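Local atomic coordinates of Lin1944 protein (Listeria innocua, PDB entry 3D7L), a protein that is of unknown function but belongs to the short-chain dehydrogenase/reductase family and is probably an oxidoreductase. Residues A134-A139 with I152-P157; N158-S163 with L175-A180; A69-L74 with I122-S127; D47-M52 with I94-L99. All coordinates share one frame; numbering follows the deposited sequence.

How the contacts relate
Contact 1 lays a helix on a strand through methyl groups and two bridging waters; contact 4 packs helix on helix through apolar side chains. The two meet: Phe138 of contact 1 presses on Ile94, Val97 and Leu98 of contact 4, while Ile152 also reaches Val97. Contact 1 is the more deeply buried, its centre about 8 Å from the centre of the chain against about 14 Å for contact 4. Contacts 2 and 3 join loops farther out, about 16 and 18 Å from that centre; direct hydrogen bonds cross both, joined by water bridges and packing on proline and phenylalanine, whereas polar links in contact 1 run through water alone. Contacts 1, 3 and 4 touch the second subunit.

Contact 1: A134-A139 with I152-P157; sequences AVTAFA and INTVSP
Ala139 directs its CB toward strand 152-157, where it meets two side chains, Thr154 through CG2 at 3.6 Å and Ile152 through CG1 at 4.0 Å. Both strand residues direct their CB toward the helix, whereas Asn153, between them, points away. A chi1 of 55° at Thr154 divides its branches: the methyl lies anti to the carbonyl carbon and fits against Ala139, while the hydroxyl is turned to two waters. Val135, one helical turn earlier, crosses Thr154 obliquely, and Val135 CG1 lies 4.0 Å from Thr154 CG2. At the start of the strand segment Ile152 splits its contacts. Its CG2 lies 3.6 Å from Ala139 O, and its CD1 reaches CE2 of Phe138 at 4.3 Å, approaching the ring obliquely. The Phe138 ring also packs on helix 79-100.

The segment axes come within 8.1 Å at 155°, nearly antiparallel, as expected of a helix laid on the sheet in the beta-alpha-beta unit 108-113, 126-142, 151-157 of this Rossmann-type fold.

Polar groups meet through water. Water 1 lies 2.6 Å from Thr154 OG1 and donates to Thr136 OG1, which also bonds Asn132 O; water 2 lies 2.9 Å from Thr154 OG1 and donates to Thr136 O. The chemistry therefore implies an interface closed by methyl packing, in which a buried threonine hydroxyl is satisfied by waters rather than by the helix directly.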
# COMPACT_ATOMS: atom_id res chain seq x y z
N ALA D 134 -0.42 0.34 -2.29
CA ALA D 134 -1.37 -0.36 -1.45
C ALA D 134 -2.62 -0.73 -2.25
O ALA D 134 -3.10 -1.86 -2.19
CB ALA D 134 -1.74 0.50 -0.29
N VAL D 135 -3.13 0.23 -3.00
CA VAL D 135 -4.37 0.05 -3.76
C VAL D 135 -4.15 -0.94 -4.92
O VAL D 135 -5.04 -1.79 -5.21
CB VAL D 135 -4.96 1.43 -4.18
CG1 VAL D 135 -6.13 1.28 -5.18
CG2 VAL D 135 -5.47 2.19 -2.92
N THR D 136 -2.96 -0.90 -5.52
CA THR D 136 -2.63 -1.77 -6.66
C THR D 136 -2.66 -3.22 -6.19
O THR D 136 -3.35 -4.08 -6.78
CB THR D 136 -1.25 -1.44 -7.29
OG1 THR D 136 -1.25 -0.10 -7.82
CG2 THR D 136 -0.91 -2.38 -8.41
N ALA D 137 -1.93 -3.47 -5.10
CA ALA D 137 -1.80 -4.81 -4.51
C ALA D 137 -3.11 -5.35 -3.95
O ALA D 137 -3.40 -6.53 -4.13
CB ALA D 137 -0.73 -4.81 -3.45
N PHE D 138 -3.87 -4.52 -3.25
CA PHE D 138 -5.23 -4.90 -2.77
C PHE D 138 -6.11 -5.41 -3.91
O PHE D 138 -6.68 -6.49 -3.82
CB PHE D 138 -5.96 -3.74 -2.06
CG PHE D 138 -7.42 -4.04 -1.74
CD1 PHE D 138 -7.74 -4.87 -0.64
CD2 PHE D 138 -8.46 -3.56 -2.54
CE1 PHE D 138 -9.09 -5.18 -0.34
CE2 PHE D 138 -9.81 -3.87 -2.27
CZ PHE D 138 -10.13 -4.68 -1.16
N ALA D 139 -6.20 -4.63 -4.97
CA ALA D 139 -7.01 -4.95 -6.16
C ALA D 139 -6.60 -6.25 -6.86
O ALA D 139 -7.45 -7.07 -7.23
CB ALA D 139 -6.96 -3.79 -7.15
N ILE D 152 -12.31 -6.43 -10.70
CA ILE D 152 -11.69 -5.25 -10.08
C ILE D 152 -10.32 -4.96 -10.72
O ILE D 152 -9.44 -5.82 -10.76
CB ILE D 152 -11.58 -5.37 -8.51
CG1 ILE D 152 -10.82 -4.18 -7.92
CG2 ILE D 152 -10.88 -6.71 -8.10
CD1 ILE D 152 -11.05 -3.99 -6.42
N ASN D 153 -10.17 -3.73 -11.22
CA ASN D 153 -8.91 -3.28 -11.80
C ASN D 153 -8.49 -1.92 -11.25
O ASN D 153 -9.29 -1.25 -10.61
CB ASN D 153 -9.03 -3.15 -13.33
CG ASN D 153 -9.44 -4.44 -14.01
OD1 ASN D 153 -8.71 -5.43 -13.97
ND2 ASN D 153 -10.61 -4.42 -14.67
N THR D 154 -7.26 -1.51 -11.51
CA THR D 154 -6.84 -0.17 -11.16
C THR D 154 -6.33 0.56 -12.40
O THR D 154 -5.86 -0.07 -13.35
CB THR D 154 -5.75 -0.13 -10.05
OG1 THR D 154 -4.63 -0.92 -10.43
CG2 THR D 154 -6.30 -0.64 -8.74
N VAL D 155 -6.46 1.88 -12.39
CA VAL D 155 -5.92 2.72 -13.44
C VAL D 155 -4.84 3.61 -12.80
O VAL D 155 -5.08 4.23 -11.76
CB VAL D 155 -7.01 3.53 -14.16
CG1 VAL D 155 -6.39 4.54 -15.17
CG2 VAL D 155 -8.00 2.56 -14.86
N SER D 156 -3.66 3.61 -13.40
CA SER D 156 -2.51 4.36 -12.85
C SER D 156 -2.07 5.43 -13.84
O SER D 156 -1.41 5.15 -14.85
CB SER D 156 -1.35 3.45 -12.51
OG SER D 156 -0.31 4.20 -11.90
N PRO D 157 -2.47 6.68 -13.59
CA PRO D 157 -2.10 7.72 -14.53
C PRO D 157 -0.77 8.39 -14.22
O PRO D 157 -0.34 8.46 -13.06
CB PRO D 157 -3.23 8.75 -14.37
CG PRO D 157 -4.08 8.27 -13.18
CD PRO D 157 -3.33 7.19 -12.51
O HOH W 1 -2.33 0.35 -10.21
O HOH W 2 -4.02 -3.57 -9.35

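Contact 2: N158-S163 with L175-A180; sequences NVLEES and LPVPAA
Glu161 lies alongside Pro178, and its side chain runs from the Val177 carbonyl to the Pro178 ring. Its CB is 3.8 Å from Val177 O, and CG moves on to Val177 C at 3.5 Å. Beyond CG the extended chain (chi2 -175°) carries CD past the Pro178 ring, where OE1 approaches CG of Pro178 at 3.6 Å. The other oxygen, OE2, accepts from water 4, which also donates to Pro176 O, so the tip is tied to the facing loop through solvent.

The two backbones form a single beta bridge centred on Leu160 and Val177. Val177 N donates to Val159 O at 2.9 Å, and Glu161 N returns to Val177 O at 2.8 Å. Glu162 bends at chi2, and its OE2 takes the N-H of Ala179 at 2.7 Å, nearly straight at 164° but from above the carboxylate plane, 54° out of it. Ala179 opens helix 179-191, right after Pro178 at the N-cap position, so the carboxylate probably gains from the helix end. Leu160 CD1 rests 4.0 Å from Ala179 CB.

The bridge pinches the base of the excursion, carrying the short helix 164-167, between strand 151-157 and helix 179-191; this matches the place of the substrate-binding loop in classical short-chain dehydrogenases/reductases.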
# COMPACT_ATOMS: atom_id res chain seq x y z
N ASN D 158 -0.16 8.90 -15.28
CA ASN D 158 0.92 9.87 -15.18
C ASN D 158 0.30 11.21 -14.84
O ASN D 158 -0.95 11.35 -14.81
CB ASN D 158 1.64 9.94 -16.54
CG ASN D 158 3.04 10.48 -16.45
OD1 ASN D 158 3.41 11.17 -15.49
ND2 ASN D 158 3.86 10.16 -17.47
N VAL D 159 1.13 12.21 -14.58
CA VAL D 159 0.64 13.59 -14.45
C VAL D 159 -0.21 13.98 -15.69
O VAL D 159 0.16 13.64 -16.82
CB VAL D 159 1.81 14.62 -14.18
CG1 VAL D 159 2.88 14.55 -15.27
CG2 VAL D 159 1.27 16.06 -14.08
N LEU D 160 -1.33 14.66 -15.46
CA LEU D 160 -2.21 15.11 -16.56
C LEU D 160 -1.79 16.42 -17.24
O LEU D 160 -1.41 17.38 -16.57
CB LEU D 160 -3.66 15.25 -16.09
CG LEU D 160 -4.26 14.08 -15.32
CD1 LEU D 160 -5.69 14.40 -14.96
CD2 LEU D 160 -4.17 12.79 -16.16
N GLU D 161 -1.87 16.45 -18.57
CA GLU D 161 -1.65 17.67 -19.32
C GLU D 161 -2.48 18.84 -18.75
O GLU D 161 -1.99 19.96 -18.61
CB GLU D 161 -2.02 17.48 -20.80
CG GLU D 161 -1.11 16.51 -21.55
CD GLU D 161 -1.42 16.43 -23.03
OE1 GLU D 161 -2.54 16.81 -23.45
OE2 GLU D 161 -0.55 15.98 -23.78
N GLU D 162 -3.74 18.56 -18.41
CA GLU D 162 -4.62 19.61 -17.89
C GLU D 162 -4.28 20.05 -16.46
O GLU D 162 -4.87 21.01 -15.96
CB GLU D 162 -6.11 19.27 -18.05
CG GLU D 162 -6.47 17.79 -18.18
CD GLU D 162 -6.14 17.19 -19.54
OE1 GLU D 162 -6.75 17.55 -20.57
OE2 GLU D 162 -5.26 16.32 -19.56
N SER D 163 -3.34 19.36 -15.82
CA SER D 163 -2.80 19.76 -14.52
C SER D 163 -1.33 20.22 -14.59
O SER D 163 -0.79 20.65 -13.58
CB SER D 163 -2.91 18.61 -13.53
OG SER D 163 -4.26 18.24 -13.31
N LEU D 175 6.64 13.71 -19.01
CA LEU D 175 5.82 13.99 -20.18
C LEU D 175 4.39 13.67 -19.79
O LEU D 175 4.05 12.53 -19.59
CB LEU D 175 6.27 13.12 -21.37
CG LEU D 175 5.60 13.37 -22.73
CD1 LEU D 175 5.56 14.85 -23.06
CD2 LEU D 175 6.33 12.56 -23.84
N PRO D 176 3.55 14.70 -19.62
CA PRO D 176 2.19 14.47 -19.13
C PRO D 176 1.24 13.85 -20.17
O PRO D 176 1.52 13.88 -21.38
CB PRO D 176 1.71 15.87 -18.74
CG PRO D 176 2.47 16.78 -19.68
CD PRO D 176 3.82 16.13 -19.89
N VAL D 177 0.15 13.25 -19.69
CA VAL D 177 -0.78 12.53 -20.56
C VAL D 177 -2.13 13.26 -20.58
O VAL D 177 -2.51 13.88 -19.59
CB VAL D 177 -0.97 11.04 -20.11
CG1 VAL D 177 0.35 10.23 -20.31
CG2 VAL D 177 -1.44 10.96 -18.67
N PRO D 178 -2.84 13.20 -21.72
CA PRO D 178 -4.17 13.82 -21.72
C PRO D 178 -5.10 13.03 -20.80
O PRO D 178 -5.08 11.80 -20.82
CB PRO D 178 -4.64 13.69 -23.18
CG PRO D 178 -3.44 13.31 -23.96
CD PRO D 178 -2.54 12.57 -23.02
N ALA D 179 -5.89 13.74 -20.01
CA ALA D 179 -6.92 13.11 -19.20
C ALA D 179 -7.87 12.23 -20.04
O ALA D 179 -8.25 11.14 -19.61
CB ALA D 179 -7.69 14.15 -18.44
N ALA D 180 -8.22 12.69 -21.25
CA ALA D 180 -8.97 11.86 -22.21
C ALA D 180 -8.37 10.47 -22.46
O ALA D 180 -9.10 9.50 -22.68
CB ALA D 180 -9.15 12.60 -23.54
O HOH W 3 6.84 10.95 -18.03
O HOH W 4 2.05 15.83 -23.16
O HOH W 5 -7.80 15.17 -22.40

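Contact 3: A69-L74 with I122-S127; sequences ATFSPL and IVQGAS
A chi1 of -167° swings the Phe71 ring across the side chain of Gln124, whose own CG, anti to its carbonyl carbon, starts an extended chain that runs beside Pro73. Gln124 CB consequently sits 3.7 Å from the Phe71 ring centroid and only 7° off the ring normal, a CH-pi contact over one face. At the ring edge, near its plane, Ile122 CD1 touches Phe71 CE2 at 3.7 Å. Gln124 CG lies 3.9 Å from Pro73 CD, and the chain ends with its amide near the CD1 side of the Phe71 ring, the two planes 36° apart. There NE2 donates to Phe71 O at 2.8 Å. That bond is bent, with the acceptor in the amide plane but the donor well above the carbonyl plane.

Gln124 holds the third position, with positive phi, of a type II beta turn from Ile122 to Gly125, and from there its CB points toward the loop. The turn leads into helix 126-142, which follows strand 108-113 in the Rossmann-type fold and packs against its counterpart in the second subunit.

Backbone contacts continue the seam: Gln124 CA lies 3.3 Å from Ser72 O, which also accepts from water 7, itself an acceptor for Ala126 N. Glu145 of the second subunit bonds both Leu74 N and Gln124 N, and Phe170 meets the Phe71 ring edge-to-face.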
# COMPACT_ATOMS: atom_id res chain seq x y z
N ALA D 69 -3.86 12.25 -0.95
CA ALA D 69 -2.61 11.83 -0.32
C ALA D 69 -1.79 13.06 0.08
O ALA D 69 -1.64 13.99 -0.73
CB ALA D 69 -1.78 10.97 -1.29
N THR D 70 -1.27 13.05 1.30
CA THR D 70 -0.33 14.09 1.73
C THR D 70 0.86 14.17 0.77
O THR D 70 1.46 13.13 0.44
CB THR D 70 0.18 13.83 3.17
OG1 THR D 70 -0.90 14.07 4.07
CG2 THR D 70 1.32 14.76 3.53
N PHE D 71 1.18 15.40 0.36
CA PHE D 71 2.27 15.71 -0.57
C PHE D 71 3.31 16.55 0.19
O PHE D 71 3.41 17.76 -0.01
CB PHE D 71 1.71 16.46 -1.78
CG PHE D 71 2.65 16.59 -2.95
CD1 PHE D 71 3.09 17.85 -3.35
CD2 PHE D 71 3.04 15.46 -3.70
CE1 PHE D 71 3.94 18.00 -4.47
CE2 PHE D 71 3.89 15.60 -4.84
CZ PHE D 71 4.35 16.87 -5.21
N SER D 72 4.06 15.89 1.06
CA SER D 72 5.06 16.51 1.95
C SER D 72 6.47 15.93 1.68
O SER D 72 6.61 14.75 1.36
CB SER D 72 4.67 16.22 3.41
OG SER D 72 5.76 16.39 4.31
N PRO D 73 7.53 16.76 1.82
CA PRO D 73 8.88 16.22 1.84
C PRO D 73 9.00 15.13 2.88
O PRO D 73 8.36 15.23 3.95
CB PRO D 73 9.74 17.42 2.28
CG PRO D 73 8.97 18.59 1.85
CD PRO D 73 7.52 18.23 1.98
N LEU D 74 9.80 14.10 2.58
CA LEU D 74 9.99 12.96 3.47
C LEU D 74 10.36 13.32 4.91
O LEU D 74 9.78 12.78 5.87
CB LEU D 74 11.03 11.98 2.93
CG LEU D 74 11.35 10.79 3.86
CD1 LEU D 74 10.11 9.86 4.00
CD2 LEU D 74 12.60 10.03 3.38
N ILE D 122 8.86 10.79 -7.16
CA ILE D 122 9.31 12.18 -7.07
C ILE D 122 9.46 12.63 -5.61
O ILE D 122 8.89 12.03 -4.68
CB ILE D 122 8.34 13.13 -7.82
CG1 ILE D 122 6.93 13.03 -7.21
CG2 ILE D 122 8.39 12.86 -9.35
CD1 ILE D 122 6.05 14.21 -7.48
N VAL D 123 10.21 13.71 -5.42
CA VAL D 123 10.32 14.32 -4.10
C VAL D 123 8.91 14.81 -3.71
O VAL D 123 8.17 15.35 -4.54
CB VAL D 123 11.37 15.46 -4.07
CG1 VAL D 123 11.36 16.16 -2.71
CG2 VAL D 123 12.78 14.92 -4.42
N GLN D 124 8.57 14.59 -2.44
CA GLN D 124 7.23 14.81 -1.87
C GLN D 124 6.20 13.71 -2.13
O GLN D 124 5.06 13.77 -1.61
CB GLN D 124 6.67 16.18 -2.25
CG GLN D 124 7.53 17.31 -1.76
CD GLN D 124 6.87 18.67 -1.87
OE1 GLN D 124 7.45 19.61 -2.40
NE2 GLN D 124 5.65 18.78 -1.35
N GLY D 125 6.59 12.70 -2.91
CA GLY D 125 5.65 11.67 -3.33
C GLY D 125 5.53 10.41 -2.49
O GLY D 125 4.75 9.54 -2.85
N ALA D 126 6.27 10.29 -1.38
CA ALA D 126 6.38 9.01 -0.64
C ALA D 126 5.04 8.50 -0.13
O ALA D 126 4.76 7.29 -0.18
CB ALA D 126 7.37 9.11 0.52
N SER D 127 4.22 9.42 0.37
CA SER D 127 2.94 9.06 0.94
C SER D 127 1.94 8.68 -0.16
O SER D 127 1.18 7.73 -0.02
CB SER D 127 2.45 10.21 1.81
OG SER D 127 1.24 9.88 2.45
O HOH W 6 3.22 12.05 -0.94
O HOH W 7 7.78 12.37 0.41

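Contact 4: D47-M52 with I94-L99; sequences DSIKKM and INLVLL
Ile49 of helix 47-52 is the residue round which the apolar contacts gather, and it meets three residues of helix 94-99 with different atoms. CG2, anti to the backbone N, touches Leu99 CD1 at 3.8 Å. CG1, anti to the carbonyl carbon (chi1 -68°), lies 3.9 Å from Leu96 CD2, and CD1 at the end of that branch reaches CB of Asn95, also at 3.9 Å. All three partners cross the isoleucine at about a right angle. One turn later Met52, present as selenomethionine, adds a further apolar touch: its chain bends at chi3 and brings CE within 4.0 Å of Leu96 CD2. Leu96 is thus met by two residues of the other helix and continues to Ile9 of strand 5-9, while Met52 reaches Leu7 of that strand. Pro79 of the second subunit packs on Asn95 and Leu99.

A second kind of contact involves the aliphatic part of a charged residue. Lys50 passes Leu99 at a slant, and its CD lies 3.8 Å from Leu99 CD2, a touch made by methylene rather than by the amine.

The polar item is a hydrogen bond between Tyr53 OH, just past the first segment, and Leu96 O.

The short segment axes approach to 10.0 Å and cross at -52°. At that separation the helices are joined by side chains, from CB atoms outward, and not by backbone contact. The chemistry implies dispersion contacts of hydrocarbon: Ile49, Leu96 and Met52 form the buried part, and Leu99, Asn95 and the Lys50 methylenes are partly exposed.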
# COMPACT_ATOMS: atom_id res chain seq x y z
N ASP D 47 -19.50 5.20 8.01
CA ASP D 47 -20.96 5.32 7.98
C ASP D 47 -21.45 6.13 6.79
O ASP D 47 -22.45 5.79 6.19
CB ASP D 47 -21.53 5.88 9.28
CG ASP D 47 -21.30 4.95 10.44
OD1 ASP D 47 -22.19 4.12 10.72
OD2 ASP D 47 -20.21 5.03 11.04
N SER D 48 -20.71 7.18 6.43
CA SER D 48 -20.98 7.97 5.24
C SER D 48 -20.93 7.13 3.94
O SER D 48 -21.78 7.26 3.06
CB SER D 48 -19.99 9.14 5.18
OG SER D 48 -20.09 9.84 3.95
N ILE D 49 -19.93 6.25 3.81
CA ILE D 49 -19.89 5.37 2.64
C ILE D 49 -21.12 4.45 2.63
O ILE D 49 -21.75 4.25 1.58
CB ILE D 49 -18.58 4.53 2.58
CG1 ILE D 49 -17.37 5.43 2.30
CG2 ILE D 49 -18.68 3.46 1.51
CD1 ILE D 49 -16.08 4.86 2.80
N LYS D 50 -21.43 3.87 3.78
CA LYS D 50 -22.58 2.97 3.86
C LYS D 50 -23.87 3.69 3.50
O LYS D 50 -24.70 3.11 2.77
CB LYS D 50 -22.70 2.34 5.24
CG LYS D 50 -21.40 1.75 5.68
CD LYS D 50 -21.58 0.47 6.42
CE LYS D 50 -21.69 0.68 7.90
NZ LYS D 50 -20.77 -0.29 8.59
N LYS D 51 -24.03 4.92 3.97
CA LYS D 51 -25.22 5.71 3.62
C LYS D 51 -25.30 5.95 2.11
O LYS D 51 -26.36 5.80 1.51
CB LYS D 51 -25.24 7.06 4.35
CG LYS D 51 -26.52 7.34 5.12
CD LYS D 51 -27.72 7.66 4.23
CE LYS D 51 -29.02 7.55 5.03
NZ LYS D 51 -29.28 8.70 6.00
N MSE D 52 -24.17 6.31 1.51
CA MSE D 52 -24.11 6.50 0.06
C MSE D 52 -24.64 5.27 -0.67
O MSE D 52 -25.50 5.38 -1.53
CB MSE D 52 -22.71 6.87 -0.42
CG MSE D 52 -22.62 6.97 -1.96
SE MSE D 52 -20.84 6.89 -2.64
CE MSE D 52 -20.36 5.09 -2.14
N ILE D 94 -10.22 1.75 -0.58
CA ILE D 94 -10.36 0.33 -0.25
C ILE D 94 -11.70 0.06 0.43
O ILE D 94 -12.40 -0.92 0.09
CB ILE D 94 -9.11 -0.23 0.49
CG1 ILE D 94 -7.96 -0.37 -0.54
CG2 ILE D 94 -9.41 -1.58 1.15
CD1 ILE D 94 -6.59 -0.58 0.00
N ASN D 95 -12.09 0.96 1.33
CA ASN D 95 -13.39 0.89 1.99
C ASN D 95 -14.54 0.97 1.02
O ASN D 95 -15.56 0.30 1.22
CB ASN D 95 -13.49 1.91 3.14
CG ASN D 95 -12.64 1.50 4.36
OD1 ASN D 95 -12.15 0.38 4.40
ND2 ASN D 95 -12.47 2.40 5.32
N LEU D 96 -14.40 1.74 -0.06
CA LEU D 96 -15.46 1.72 -1.08
C LEU D 96 -15.65 0.31 -1.65
O LEU D 96 -16.76 -0.05 -2.05
CB LEU D 96 -15.18 2.70 -2.22
CG LEU D 96 -15.09 4.19 -1.95
CD1 LEU D 96 -14.59 4.83 -3.23
CD2 LEU D 96 -16.41 4.84 -1.46
N VAL D 97 -14.57 -0.47 -1.70
CA VAL D 97 -14.66 -1.87 -2.13
C VAL D 97 -15.22 -2.74 -1.00
O VAL D 97 -16.19 -3.48 -1.21
CB VAL D 97 -13.28 -2.41 -2.61
CG1 VAL D 97 -13.33 -3.89 -2.81
CG2 VAL D 97 -12.82 -1.67 -3.86
N LEU D 98 -14.64 -2.63 0.20
CA LEU D 98 -15.12 -3.47 1.30
C LEU D 98 -16.61 -3.27 1.60
O LEU D 98 -17.29 -4.21 2.02
CB LEU D 98 -14.29 -3.27 2.58
CG LEU D 98 -12.78 -3.48 2.43
CD1 LEU D 98 -12.11 -3.27 3.75
CD2 LEU D 98 -12.43 -4.87 1.88
N LEU D 99 -17.11 -2.05 1.42
CA LEU D 99 -18.52 -1.74 1.73
C LEU D 99 -19.48 -1.79 0.51
O LEU D 99 -20.69 -1.77 0.68
CB LEU D 99 -18.63 -0.40 2.46
CG LEU D 99 -17.84 -0.32 3.78
CD1 LEU D 99 -17.63 1.11 4.26
CD2 LEU D 99 -18.46 -1.17 4.90